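5-formaminoimidazole-4-carboxamide-1-(beta)-D-ribofuranosyl 5'-monophosphate synthetase (Methanocaldococcus jannaschii, PDB 2R7N) catalyses the folate-independent formylation of AICAR to FAICAR in purine biosynthesis, using formate and ATP. Local coordinates at residues A[22-27]-A[68-73]; A[205-210]-A[259-264]; A[228-233]-A[253-258]. One frame throughout, in Å; residues are numbered along the deposited sequence.

Interaction 1: residues A[22-27]-A[68-73]. With FAI (5-(formylamino)-1-(5-O-phosphono-beta-D-ribofuranosyl)-1H-imidazole-4-carboxamide), chain E.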
loop_
_atom_site.group_PDB
_atom_site.type_symbol
_atom_site.label_atom_id
_atom_site.label_comp_id
_atom_site.label_asym_id
_atom_site.label_seq_id
_atom_site.Cartn_x
_atom_site.Cartn_y
_atom_site.Cartn_z
ATOM N N ALA A 22 6.711 -22.862 11.986
ATOM C CA ALA A 22 6.681 -22.893 13.440
ATOM C C ALA A 22 7.965 -22.344 14.058
ATOM O O ALA A 22 9.047 -22.389 13.452
ATOM C CB ALA A 22 6.399 -24.302 13.945
ATOM N N THR A 23 7.824 -21.829 15.273
ATOM C CA THR A 23 8.954 -21.432 16.081
ATOM C C THR A 23 8.472 -21.278 17.503
ATOM O O THR A 23 7.301 -21.510 17.804
ATOM C CB THR A 23 9.577 -20.097 15.598
ATOM O OG1 THR A 23 10.930 -20.014 16.047
ATOM C CG2 THR A 23 8.795 -18.905 16.122
ATOM N N LEU A 24 9.374 -20.869 18.379
ATOM C CA LEU A 24 9.062 -20.808 19.789
ATOM C C LEU A 24 8.681 -19.392 20.147
ATOM O O LEU A 24 9.308 -18.429 19.700
ATOM C CB LEU A 24 10.266 -21.272 20.617
ATOM C CG LEU A 24 10.108 -21.246 22.136
ATOM C CD1 LEU A 24 9.245 -22.401 22.575
ATOM C CD2 LEU A 24 11.464 -21.313 22.820
ATOM N N GLY A 25 7.650 -19.267 20.963
ATOM C CA GLY A 25 7.165 -17.961 21.350
ATOM C C GLY A 25 8.156 -17.199 22.202
ATOM O O GLY A 25 7.966 -17.072 23.416
ATOM N N SER A 26 9.205 -16.685 21.561
ATOM C CA SER A 26 10.220 -15.870 22.232
ATOM C C SER A 26 11.332 -15.487 21.266
ATOM O O SER A 26 11.410 -16.000 20.143
ATOM C CB SER A 26 10.819 -16.642 23.418
ATOM O OG SER A 26 12.024 -16.052 23.876
ATOM N N HIS A 27 12.199 -14.586 21.726
ATOM C CA HIS A 27 13.433 -14.206 21.021
ATOM C C HIS A 27 13.222 -13.289 19.813
ATOM O O HIS A 27 13.489 -12.085 19.876
ATOM C CB HIS A 27 14.266 -15.427 20.607
ATOM C CG HIS A 27 15.594 -15.058 20.021
ATOM N ND1 HIS A 27 15.828 -15.026 18.663
ATOM C CD2 HIS A 27 16.746 -14.655 20.609
ATOM C CE1 HIS A 27 17.069 -14.637 18.438
ATOM N NE2 HIS A 27 17.648 -14.404 19.602
ATOM N N ASP A 68 4.391 -27.295 29.105
ATOM C CA ASP A 68 4.374 -26.993 30.535
ATOM C C ASP A 68 5.526 -26.052 30.839
ATOM O O ASP A 68 5.383 -25.093 31.598
ATOM C CB ASP A 68 4.492 -28.274 31.358
ATOM C CG ASP A 68 3.384 -29.260 31.055
ATOM O OD1 ASP A 68 3.468 -29.951 30.013
ATOM O OD2 ASP A 68 2.429 -29.341 31.859
ATOM N N ASN A 69 6.663 -26.342 30.219
ATOM C CA ASN A 69 7.839 -25.496 30.273
ATOM C C ASN A 69 8.486 -25.596 28.914
ATOM O O ASN A 69 8.431 -26.654 28.281
ATOM C CB ASN A 69 8.812 -25.993 31.346
ATOM C CG ASN A 69 8.255 -25.852 32.753
ATOM O OD1 ASN A 69 8.113 -24.740 33.270
ATOM N ND2 ASN A 69 7.935 -26.983 33.380
ATOM N N PHE A 70 9.094 -24.506 28.457
ATOM C CA PHE A 70 9.673 -24.473 27.115
ATOM C C PHE A 70 10.688 -25.591 26.951
ATOM O O PHE A 70 11.098 -25.924 25.837
ATOM C CB PHE A 70 10.335 -23.121 26.840
ATOM C CG PHE A 70 9.375 -22.028 26.459
ATOM C CD1 PHE A 70 9.837 -20.867 25.855
ATOM C CD2 PHE A 70 8.014 -22.157 26.690
ATOM C CE1 PHE A 70 8.964 -19.853 25.501
ATOM C CE2 PHE A 70 7.136 -21.143 26.332
ATOM C CZ PHE A 70 7.611 -19.992 25.742
ATOM N N SER A 71 11.094 -26.171 28.070
ATOM C CA SER A 71 12.047 -27.266 28.040
ATOM C C SER A 71 11.497 -28.440 27.231
ATOM O O SER A 71 12.246 -29.124 26.526
ATOM C CB SER A 71 12.384 -27.711 29.462
ATOM O OG SER A 71 13.423 -28.669 29.445
ATOM N N ASP A 72 10.182 -28.643 27.318
ATOM C CA ASP A 72 9.518 -29.812 26.735
ATOM C C ASP A 72 9.606 -29.889 25.211
ATOM O O ASP A 72 9.297 -30.921 24.624
ATOM C CB ASP A 72 8.048 -29.867 27.163
ATOM C CG ASP A 72 7.870 -29.760 28.666
ATOM O OD1 ASP A 72 8.839 -30.025 29.407
ATOM O OD2 ASP A 72 6.753 -29.407 29.107
ATOM N N ILE A 73 10.028 -28.803 24.568
ATOM C CA ILE A 73 10.048 -28.745 23.106
ATOM C C ILE A 73 11.006 -29.757 22.477
ATOM O O ILE A 73 11.136 -29.832 21.251
ATOM C CB ILE A 73 10.359 -27.329 22.604
ATOM C CG1 ILE A 73 11.802 -26.946 22.926
ATOM C CG2 ILE A 73 9.401 -26.342 23.236
ATOM C CD1 ILE A 73 12.223 -25.620 22.332
HETATM O OP2 FAI E . 15.173 -13.813 25.574
HETATM P P FAI E . 16.138 -15.108 25.726
HETATM O OP1 FAI E . 15.152 -16.378 25.649
HETATM O OP3 FAI E . 16.890 -15.115 27.008
HETATM O O3 FAI E . 17.088 -15.138 24.451
HETATM C C4 FAI E . 17.973 -16.253 24.305
HETATM C C FAI E . 19.317 -15.797 23.725
HETATM O O FAI E . 18.970 -14.732 22.843
HETATM C C3 FAI E . 20.272 -15.204 24.782
HETATM O "O3'" FAI E . 21.464 -16.000 24.798
HETATM C C2 FAI E . 20.593 -13.793 24.281
HETATM O "O2'" FAI E . 22.012 -13.616 24.167
HETATM C C1 FAI E . 20.002 -13.751 22.876
HETATM N N FAI E . 19.221 -12.520 22.687
HETATM C C5 FAI E . 17.988 -12.327 23.170
HETATM N N1 FAI E . 17.554 -11.118 22.809
HETATM C C3A FAI E . 18.516 -10.545 22.096
HETATM C C6 FAI E . 18.371 -9.146 21.520
HETATM O O5 FAI E . 17.282 -8.580 21.627
HETATM N N2 FAI E . 19.457 -8.614 20.939
HETATM C C7A FAI E . 19.577 -11.425 22.014
HETATM N N3 FAI E . 20.733 -11.245 21.362
HETATM C C8 FAI E . 21.054 -12.006 20.289
HETATM O O6 FAI E . 20.387 -12.927 19.781
#

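Interaction 2: residues A[205-210]-A[259-264]. With FAI (5-(formylamino)-1-(5-O-phosphono-beta-D-ribofuranosyl)-1H-imidazole-4-carboxamide), chain B.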
loop_
_atom_site.group_PDB
_atom_site.type_symbol
_atom_site.label_atom_id
_atom_site.label_comp_id
_atom_site.label_asym_id
_atom_site.label_seq_id
_atom_site.Cartn_x
_atom_site.Cartn_y
_atom_site.Cartn_z
ATOM N N THR A 205 31.857 2.198 17.817
ATOM C CA THR A 205 30.416 2.206 17.673
ATOM C C THR A 205 29.887 0.823 17.290
ATOM O O THR A 205 30.387 0.193 16.366
ATOM C CB THR A 205 30.006 3.238 16.638
ATOM O OG1 THR A 205 30.977 3.249 15.587
ATOM C CG2 THR A 205 29.951 4.626 17.271
ATOM N N ASN A 206 28.882 0.370 18.035
ATOM C CA ASN A 206 28.227 -0.916 17.838
ATOM C C ASN A 206 27.270 -0.962 16.654
ATOM O O ASN A 206 26.283 -0.214 16.590
ATOM C CB ASN A 206 27.426 -1.263 19.092
ATOM C CG ASN A 206 26.742 -2.615 18.996
ATOM O OD1 ASN A 206 25.691 -2.830 19.610
ATOM N ND2 ASN A 206 27.347 -3.547 18.253
ATOM N N PHE A 207 27.572 -1.857 15.722
ATOM C CA PHE A 207 26.658 -2.207 14.656
ATOM C C PHE A 207 26.468 -3.724 14.660
ATOM O O PHE A 207 27.370 -4.457 14.275
ATOM C CB PHE A 207 27.232 -1.777 13.318
ATOM C CG PHE A 207 27.374 -0.287 13.163
ATOM C CD1 PHE A 207 26.323 0.475 12.673
ATOM C CD2 PHE A 207 28.569 0.349 13.477
ATOM C CE1 PHE A 207 26.453 1.848 12.507
ATOM C CE2 PHE A 207 28.702 1.727 13.318
ATOM C CZ PHE A 207 27.642 2.476 12.837
ATOM N N CYS A 208 25.314 -4.193 15.135
ATOM C CA CYS A 208 24.933 -5.583 14.935
ATOM C C CYS A 208 24.251 -5.676 13.565
ATOM O O CYS A 208 23.152 -5.167 13.361
ATOM C CB CYS A 208 24.036 -6.072 16.062
ATOM S SG CYS A 208 24.725 -5.740 17.722
ATOM N N ILE A 209 24.946 -6.304 12.625
ATOM C CA ILE A 209 24.589 -6.270 11.212
ATOM C C ILE A 209 23.916 -7.547 10.791
ATOM O O ILE A 209 24.524 -8.623 10.819
ATOM C CB ILE A 209 25.836 -6.132 10.342
ATOM C CG1 ILE A 209 26.602 -4.858 10.723
ATOM C CG2 ILE A 209 25.442 -6.133 8.889
ATOM C CD1 ILE A 209 27.992 -4.784 10.143
ATOM N N HIS A 210 22.663 -7.432 10.379
ATOM C CA HIS A 210 21.881 -8.616 10.061
ATOM C C HIS A 210 21.908 -8.921 8.565
ATOM O O HIS A 210 21.482 -8.111 7.744
ATOM C CB HIS A 210 20.467 -8.455 10.603
ATOM C CG HIS A 210 20.433 -7.982 12.023
ATOM N ND1 HIS A 210 20.515 -8.843 13.098
ATOM C CD2 HIS A 210 20.353 -6.735 12.546
ATOM C CE1 HIS A 210 20.473 -8.148 14.220
ATOM N NE2 HIS A 210 20.379 -6.866 13.914
ATOM N N ILE A 259 18.375 -0.820 19.503
ATOM C CA ILE A 259 18.132 0.516 19.016
ATOM C C ILE A 259 18.566 0.517 17.563
ATOM O O ILE A 259 19.595 -0.058 17.230
ATOM C CB ILE A 259 18.941 1.549 19.821
ATOM C CG1 ILE A 259 18.398 1.648 21.256
ATOM C CG2 ILE A 259 18.876 2.924 19.184
ATOM C CD1 ILE A 259 19.302 2.449 22.149
ATOM N N PRO A 260 17.750 1.113 16.683
ATOM C CA PRO A 260 18.073 1.120 15.263
ATOM C C PRO A 260 19.218 2.069 14.948
ATOM O O PRO A 260 19.366 3.100 15.591
ATOM C CB PRO A 260 16.778 1.599 14.599
ATOM C CG PRO A 260 16.004 2.280 15.655
ATOM C CD PRO A 260 16.477 1.782 16.989
ATOM N N VAL A 261 20.021 1.703 13.959
ATOM C CA VAL A 261 21.142 2.511 13.553
ATOM C C VAL A 261 21.398 2.152 12.102
ATOM O O VAL A 261 20.976 1.090 11.642
ATOM C CB VAL A 261 22.402 2.180 14.428
ATOM C CG1 VAL A 261 23.014 0.838 14.035
ATOM C CG2 VAL A 261 23.435 3.280 14.335
ATOM N N VAL A 262 22.061 3.046 11.377
ATOM C CA VAL A 262 22.467 2.782 10.010
ATOM C C VAL A 262 23.948 3.082 9.964
ATOM O O VAL A 262 24.418 3.962 10.658
ATOM C CB VAL A 262 21.722 3.690 8.955
ATOM C CG1 VAL A 262 20.270 3.259 8.773
ATOM C CG2 VAL A 262 21.807 5.174 9.323
ATOM N N ILE A 263 24.692 2.345 9.159
ATOM C CA ILE A 263 26.102 2.615 9.053
ATOM C C ILE A 263 26.334 3.720 8.036
ATOM O O ILE A 263 25.455 4.033 7.232
ATOM C CB ILE A 263 26.895 1.348 8.677
ATOM C CG1 ILE A 263 28.314 1.431 9.250
ATOM C CG2 ILE A 263 26.908 1.150 7.152
ATOM C CD1 ILE A 263 29.062 0.104 9.258
ATOM N N ARG A 264 27.513 4.329 8.101
ATOM C CA ARG A 264 27.987 5.257 7.083
ATOM C C ARG A 264 28.057 4.508 5.742
ATOM O O ARG A 264 28.633 3.421 5.664
ATOM C CB ARG A 264 29.367 5.729 7.499
ATOM C CG ARG A 264 30.014 6.767 6.633
ATOM C CD ARG A 264 31.309 7.147 7.296
ATOM N NE ARG A 264 32.095 8.083 6.515
ATOM C CZ ARG A 264 33.197 8.668 6.966
ATOM N NH1 ARG A 264 33.625 8.408 8.192
ATOM N NH2 ARG A 264 33.864 9.512 6.192
HETATM O OP2 FAI B . 31.534 8.278 3.481
HETATM P P FAI B . 32.400 9.570 3.023
HETATM O OP1 FAI B . 32.646 9.374 1.445
HETATM O OP3 FAI B . 33.699 9.674 3.738
HETATM O O3 FAI B . 31.479 10.850 3.226
HETATM C C4 FAI B . 31.989 12.116 2.796
HETATM C C FAI B . 31.568 13.222 3.770
HETATM O O FAI B . 30.276 12.816 4.217
HETATM C C3 FAI B . 32.463 13.310 5.023
HETATM O "O3'" FAI B . 33.052 14.617 5.056
HETATM C C2 FAI B . 31.508 13.138 6.207
HETATM O "O2'" FAI B . 31.630 14.245 7.111
HETATM C C1 FAI B . 30.119 13.198 5.580
HETATM N N FAI B . 29.285 12.096 6.082
HETATM C C5 FAI B . 29.378 10.829 5.663
HETATM N N1 FAI B . 28.472 10.083 6.300
HETATM C C3A FAI B . 27.804 10.883 7.123
HETATM C C6 FAI B . 26.691 10.371 8.021
HETATM O O5 FAI B . 26.326 9.200 7.891
HETATM N N2 FAI B . 26.184 11.237 8.911
HETATM C C7A FAI B . 28.313 12.160 6.993
HETATM N N3 FAI B . 27.902 13.266 7.625
HETATM C C8 FAI B . 27.326 14.286 6.945
HETATM O O6 FAI B . 27.113 14.360 5.719
#

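Interaction 3: residues A[228-233]-A[253-258]. With ADP (adenosine-5'-diphosphate), chain D; FAI (5-(formylamino)-1-(5-O-phosphono-beta-D-ribofuranosyl)-1H-imidazole-4-carboxamide), chain E.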
loop_
_atom_site.group_PDB
_atom_site.type_symbol
_atom_site.label_atom_id
_atom_site.label_comp_id
_atom_site.label_asym_id
_atom_site.label_seq_id
_atom_site.Cartn_x
_atom_site.Cartn_y
_atom_site.Cartn_z
ATOM N N ARG A 228 23.005 -2.770 20.452
ATOM C CA ARG A 228 22.526 -3.329 21.700
ATOM C C ARG A 228 22.231 -2.259 22.724
ATOM O O ARG A 228 22.910 -1.227 22.810
ATOM C CB ARG A 228 23.570 -4.265 22.308
ATOM C CG ARG A 228 24.083 -5.300 21.353
ATOM C CD ARG A 228 22.935 -6.112 20.886
ATOM N NE ARG A 228 23.326 -7.453 20.498
ATOM C CZ ARG A 228 22.683 -8.162 19.581
ATOM N NH1 ARG A 228 21.639 -7.625 18.964
ATOM N NH2 ARG A 228 23.092 -9.392 19.277
ATOM N N TYR A 229 21.226 -2.556 23.530
ATOM C CA TYR A 229 20.842 -1.738 24.643
ATOM C C TYR A 229 20.955 -2.668 25.845
ATOM O O TYR A 229 20.129 -3.578 26.033
ATOM C CB TYR A 229 19.413 -1.287 24.433
ATOM C CG TYR A 229 19.004 -0.113 25.253
ATOM C CD1 TYR A 229 19.883 0.923 25.491
ATOM C CD2 TYR A 229 17.715 -0.013 25.750
ATOM C CE1 TYR A 229 19.498 2.020 26.226
ATOM C CE2 TYR A 229 17.321 1.081 26.479
ATOM C CZ TYR A 229 18.224 2.089 26.719
ATOM O OH TYR A 229 17.850 3.179 27.463
ATOM N N GLU A 230 22.001 -2.456 26.638
ATOM C CA GLU A 230 22.385 -3.406 27.686
ATOM C C GLU A 230 22.311 -2.812 29.090
ATOM O O GLU A 230 22.520 -1.624 29.286
ATOM C CB GLU A 230 23.769 -3.971 27.382
ATOM C CG GLU A 230 23.727 -5.058 26.323
ATOM C CD GLU A 230 25.040 -5.251 25.585
ATOM O OE1 GLU A 230 25.983 -4.447 25.781
ATOM O OE2 GLU A 230 25.114 -6.214 24.786
ATOM N N SER A 231 21.958 -3.650 30.052
ATOM C CA SER A 231 21.835 -3.247 31.437
ATOM C C SER A 231 22.796 -4.114 32.267
ATOM O O SER A 231 22.857 -5.328 32.072
ATOM C CB SER A 231 20.399 -3.464 31.897
ATOM O OG SER A 231 20.102 -2.729 33.068
ATOM N N ASN A 232 23.511 -3.504 33.212
ATOM C CA ASN A 232 23.267 -2.115 33.597
ATOM C C ASN A 232 24.126 -1.100 32.854
ATOM O O ASN A 232 23.946 0.112 32.999
ATOM C CB ASN A 232 23.431 -1.948 35.114
ATOM C CG ASN A 232 24.891 -2.073 35.585
ATOM O OD1 ASN A 232 25.821 -2.262 34.791
ATOM N ND2 ASN A 232 25.086 -1.965 36.896
ATOM N N ILE A 233 25.045 -1.591 32.036
ATOM C CA ILE A 233 26.082 -0.727 31.496
ATOM C C ILE A 233 25.529 0.552 30.897
ATOM O O ILE A 233 26.043 1.640 31.171
ATOM C CB ILE A 233 26.978 -1.463 30.469
ATOM C CG1 ILE A 233 28.133 -0.560 30.020
ATOM C CG2 ILE A 233 26.151 -1.953 29.295
ATOM C CD1 ILE A 233 29.037 -0.120 31.161
ATOM N N TYR A 253 26.263 -6.455 31.380
ATOM C CA TYR A 253 26.004 -6.346 29.955
ATOM C C TYR A 253 24.869 -7.280 29.550
ATOM O O TYR A 253 24.999 -8.064 28.617
ATOM C CB TYR A 253 27.282 -6.667 29.167
ATOM C CG TYR A 253 28.388 -5.653 29.373
ATOM C CD1 TYR A 253 28.600 -4.623 28.457
ATOM C CD2 TYR A 253 29.226 -5.724 30.490
ATOM C CE1 TYR A 253 29.613 -3.691 28.649
ATOM C CE2 TYR A 253 30.241 -4.793 30.695
ATOM C CZ TYR A 253 30.429 -3.786 29.778
ATOM O OH TYR A 253 31.431 -2.873 29.991
ATOM N N VAL A 254 23.765 -7.211 30.279
ATOM C CA VAL A 254 22.601 -8.022 29.972
ATOM C C VAL A 254 21.812 -7.375 28.833
ATOM O O VAL A 254 21.401 -6.216 28.939
ATOM C CB VAL A 254 21.678 -8.142 31.185
ATOM C CG1 VAL A 254 20.531 -9.100 30.885
ATOM C CG2 VAL A 254 22.459 -8.592 32.405
ATOM N N ILE A 255 21.616 -8.114 27.739
ATOM C CA ILE A 255 20.840 -7.596 26.615
ATOM C C ILE A 255 19.407 -7.364 27.054
ATOM O O ILE A 255 18.766 -8.272 27.577
ATOM C CB ILE A 255 20.842 -8.547 25.400
ATOM C CG1 ILE A 255 20.268 -7.830 24.184
ATOM C CG2 ILE A 255 20.045 -9.809 25.702
ATOM C CD1 ILE A 255 21.094 -6.632 23.745
ATOM N N THR A 256 18.916 -6.140 26.865
ATOM C CA THR A 256 17.561 -5.817 27.274
ATOM C C THR A 256 16.728 -5.283 26.118
ATOM O O THR A 256 15.512 -5.197 26.205
ATOM C CB THR A 256 17.539 -4.762 28.395
ATOM O OG1 THR A 256 18.232 -3.582 27.967
ATOM C CG2 THR A 256 18.178 -5.305 29.652
ATOM N N GLY A 257 17.385 -4.904 25.037
ATOM C CA GLY A 257 16.679 -4.257 23.956
ATOM C C GLY A 257 17.627 -3.942 22.830
ATOM O O GLY A 257 18.798 -4.328 22.863
ATOM N N ASN A 258 17.114 -3.250 21.824
ATOM C CA ASN A 258 17.913 -2.876 20.676
ATOM C C ASN A 258 17.460 -1.517 20.159
ATOM O O ASN A 258 16.328 -1.098 20.385
ATOM C CB ASN A 258 17.832 -3.940 19.575
ATOM C CG ASN A 258 18.048 -5.358 20.105
ATOM O OD1 ASN A 258 19.127 -5.928 19.949
ATOM N ND2 ASN A 258 17.020 -5.928 20.743
HETATM P PB ADP D . 26.617 -11.682 23.287
HETATM O O1B ADP D . 27.038 -12.860 22.431
HETATM O O2B ADP D . 26.516 -11.995 24.768
HETATM O O3B ADP D . 25.430 -10.915 22.729
HETATM P PA ADP D . 29.103 -10.683 24.156
HETATM O O1A ADP D . 30.327 -11.038 23.345
HETATM O O2A ADP D . 28.680 -11.451 25.378
HETATM O O3A ADP D . 27.849 -10.637 23.146
HETATM O "O5'" ADP D . 29.278 -9.174 24.659
HETATM C "C5'" ADP D . 28.314 -8.645 25.550
HETATM C "C4'" ADP D . 28.356 -7.141 25.355
HETATM O "O4'" ADP D . 29.590 -6.633 25.873
HETATM C "C3'" ADP D . 28.327 -6.774 23.876
HETATM O "O3'" ADP D . 26.997 -6.526 23.418
HETATM C "C2'" ADP D . 29.206 -5.541 23.792
HETATM O "O2'" ADP D . 28.433 -4.356 23.978
HETATM C "C1'" ADP D . 30.176 -5.712 24.958
HETATM N N9 ADP D . 31.390 -6.292 24.375
HETATM C C8 ADP D . 31.575 -7.578 24.023
HETATM N N7 ADP D . 32.810 -7.753 23.477
HETATM C C5 ADP D . 33.426 -6.551 23.473
HETATM C C6 ADP D . 34.744 -6.027 23.054
HETATM N N6 ADP D . 35.685 -6.829 22.496
HETATM N N1 ADP D . 34.971 -4.711 23.219
HETATM C C2 ADP D . 34.049 -3.890 23.762
HETATM N N3 ADP D . 32.836 -4.294 24.176
HETATM C C4 ADP D . 32.476 -5.592 24.052
HETATM O OP2 FAI E . 15.173 -13.813 25.574
HETATM P P FAI E . 16.138 -15.108 25.726
HETATM O OP1 FAI E . 15.152 -16.378 25.649
HETATM O OP3 FAI E . 16.890 -15.115 27.008
HETATM O O3 FAI E . 17.088 -15.138 24.451
HETATM C C4 FAI E . 17.973 -16.253 24.305
HETATM C C FAI E . 19.317 -15.797 23.725
HETATM O O FAI E . 18.970 -14.732 22.843
HETATM C C3 FAI E . 20.272 -15.204 24.782
HETATM O "O3'" FAI E . 21.464 -16.000 24.798
HETATM C C2 FAI E . 20.593 -13.793 24.281
HETATM O "O2'" FAI E . 22.012 -13.616 24.167
HETATM C C1 FAI E . 20.002 -13.751 22.876
HETATM N N FAI E . 19.221 -12.520 22.687
HETATM C C5 FAI E . 17.988 -12.327 23.170
HETATM N N1 FAI E . 17.554 -11.118 22.809
HETATM C C3A FAI E . 18.516 -10.545 22.096
HETATM C C6 FAI E . 18.371 -9.146 21.520
HETATM O O5 FAI E . 17.282 -8.580 21.627
HETATM N N2 FAI E . 19.457 -8.614 20.939
HETATM C C7A FAI E . 19.577 -11.425 22.014
HETATM N N3 FAI E . 20.733 -11.245 21.362
HETATM C C8 FAI E . 21.054 -12.006 20.289
HETATM O O6 FAI E . 20.387 -12.927 19.781
#

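Interaction 1: residues A[22-27]-A[68-73]
The backbone O of L24 is gripped by two donors. A weak bond from S26 N to L24 O, 2.6 Å, closes an inverse gamma turn centred on G25. The other donor is NE2 of H92. The L24 side chain meets F70 and I73 instead. Its CG lies anti to the backbone N (chi1 179°), which carries both methyls to the F70 ring. CD1 sits over one ring face in a CH-pi contact, 3.9 Å from the centroid and offset toward the rim. CD2 comes closest to the ring atom CD1 of F70, at 3.5 Å. G25 O lies near the ring plane at the F70 edge, 3.6 Å from CE1. I73 CG2 also touches L24 CD1, at 4.0 Å. Past the turn, H27 NE2 donates to O6 of the formyl group of FAI, the reaction product, at 3.1 Å and 164°. S26 OG bonds to OG of S94, another residue of the AICAR site. The contact joins the end of strand 20-24, in a Rossmann-like parallel sheet, to the loop before helix 76-84. The neighbouring strand 43-48 adds I46 and M48. Helix 93-99 packs against it through Y98, whose ring meets that of F70 edge-to-face.

Interaction 2: residues A[205-210]-A[259-264]
F207 packs against V261 and I263 within the antiparallel sheet of the ATP-grasp fold. Strand 219-230 lies between their strands, and no hydrogen bond links the two segments. I263 CG1 lies over one face of the F207 ring, 3.9 Å from the centroid and 15° off the ring normal. V261 CG1 meets ring atom CD1 of F207 at 3.6 Å. V262 O sits near the ring plane at the edge, 3.5 Å from F207 CE1. F207 CG is anti to the carbonyl carbon (chi1 -65°), which lays the ring against V261 and I263. Further out, the F207 ring stands edge-to-face with Y229 of a neighbouring subunit. V262 and I263 pair with a strand of that same subunit, so the sheet runs on across the interface. L268 and V271 of helix 268-285 press on I263. R264 reaches a FAI also bound by N258, H27 and R314 of that subunit. NE donates to its OP2, NH2 to its OP3 (very short) and NH1 to I255 O of that subunit. A leucine here would probably leave the phosphate without two donors and I255 O without its partner. The R264 chain is extended from CG to NE, with NE 3.1 Å from OP2 of FAI.

Interaction 3: residues A[228-233]-A[253-258]
Y229 O faces T256 and G257 together, the mark of a classic beta bulge in this antiparallel pair. T256 OG1 donates to it at 2.7 Å from above the carbonyl plane. T256 N donates to Y229 O at 3.0 Å, nearly in line with the C=O bond, and G257 N adds a weak third bond. Y229 N is satisfied by G257 O. Beyond the bulge, S231 and V254 exchange two backbone bonds, S231 N to V254 O being 2.9 Å. Y229 OH, S231 OG and T256 OG1 find partners on a neighbouring subunit, in N206 N, C300 O and T205 OG1. I255 CG1 is anti to the backbone N (chi1 -168°), which brings CD1 against R228 CD. The R228 guanidinium salt-bridges D226 and D316. E230 OE1 accepts the ADP O2' hydroxyl at 3.0 Å and pairs with R238 of another subunit. N258 ND2 donates to FAI O5 at 2.8 Å and 175°. N258 OD1 accepts from FAI N2 at 2.9 Å and 172°, with a weak bond from R228 NH1. One side-chain amide thus pairs with both N-H and C=O of the ligand's carboxamide, consistent with recognition of that group beside the bound ADP.

All three contacts are buried. Interaction 1 belongs to the Rossmann-like N-terminal part, while interactions 2 and 3 share strand 253-263 in the ATP-grasp sheet. Their centres are about 15 Å apart, and N206 OD1 reaches R228 N at 2.8 Å to join them. Interactions 1 and 2 are apolar across their segments, each built on a phenylalanine ring with an aliphatic group over one face. Interaction 3 joins adjacent strands and so rests on backbone hydrogen bonds. Interactions 1 and 3 hold the same FAI from two parts of the chain, through H27 and N258. Interaction 2 serves a different FAI, sending R264 into a neighbouring subunit's site.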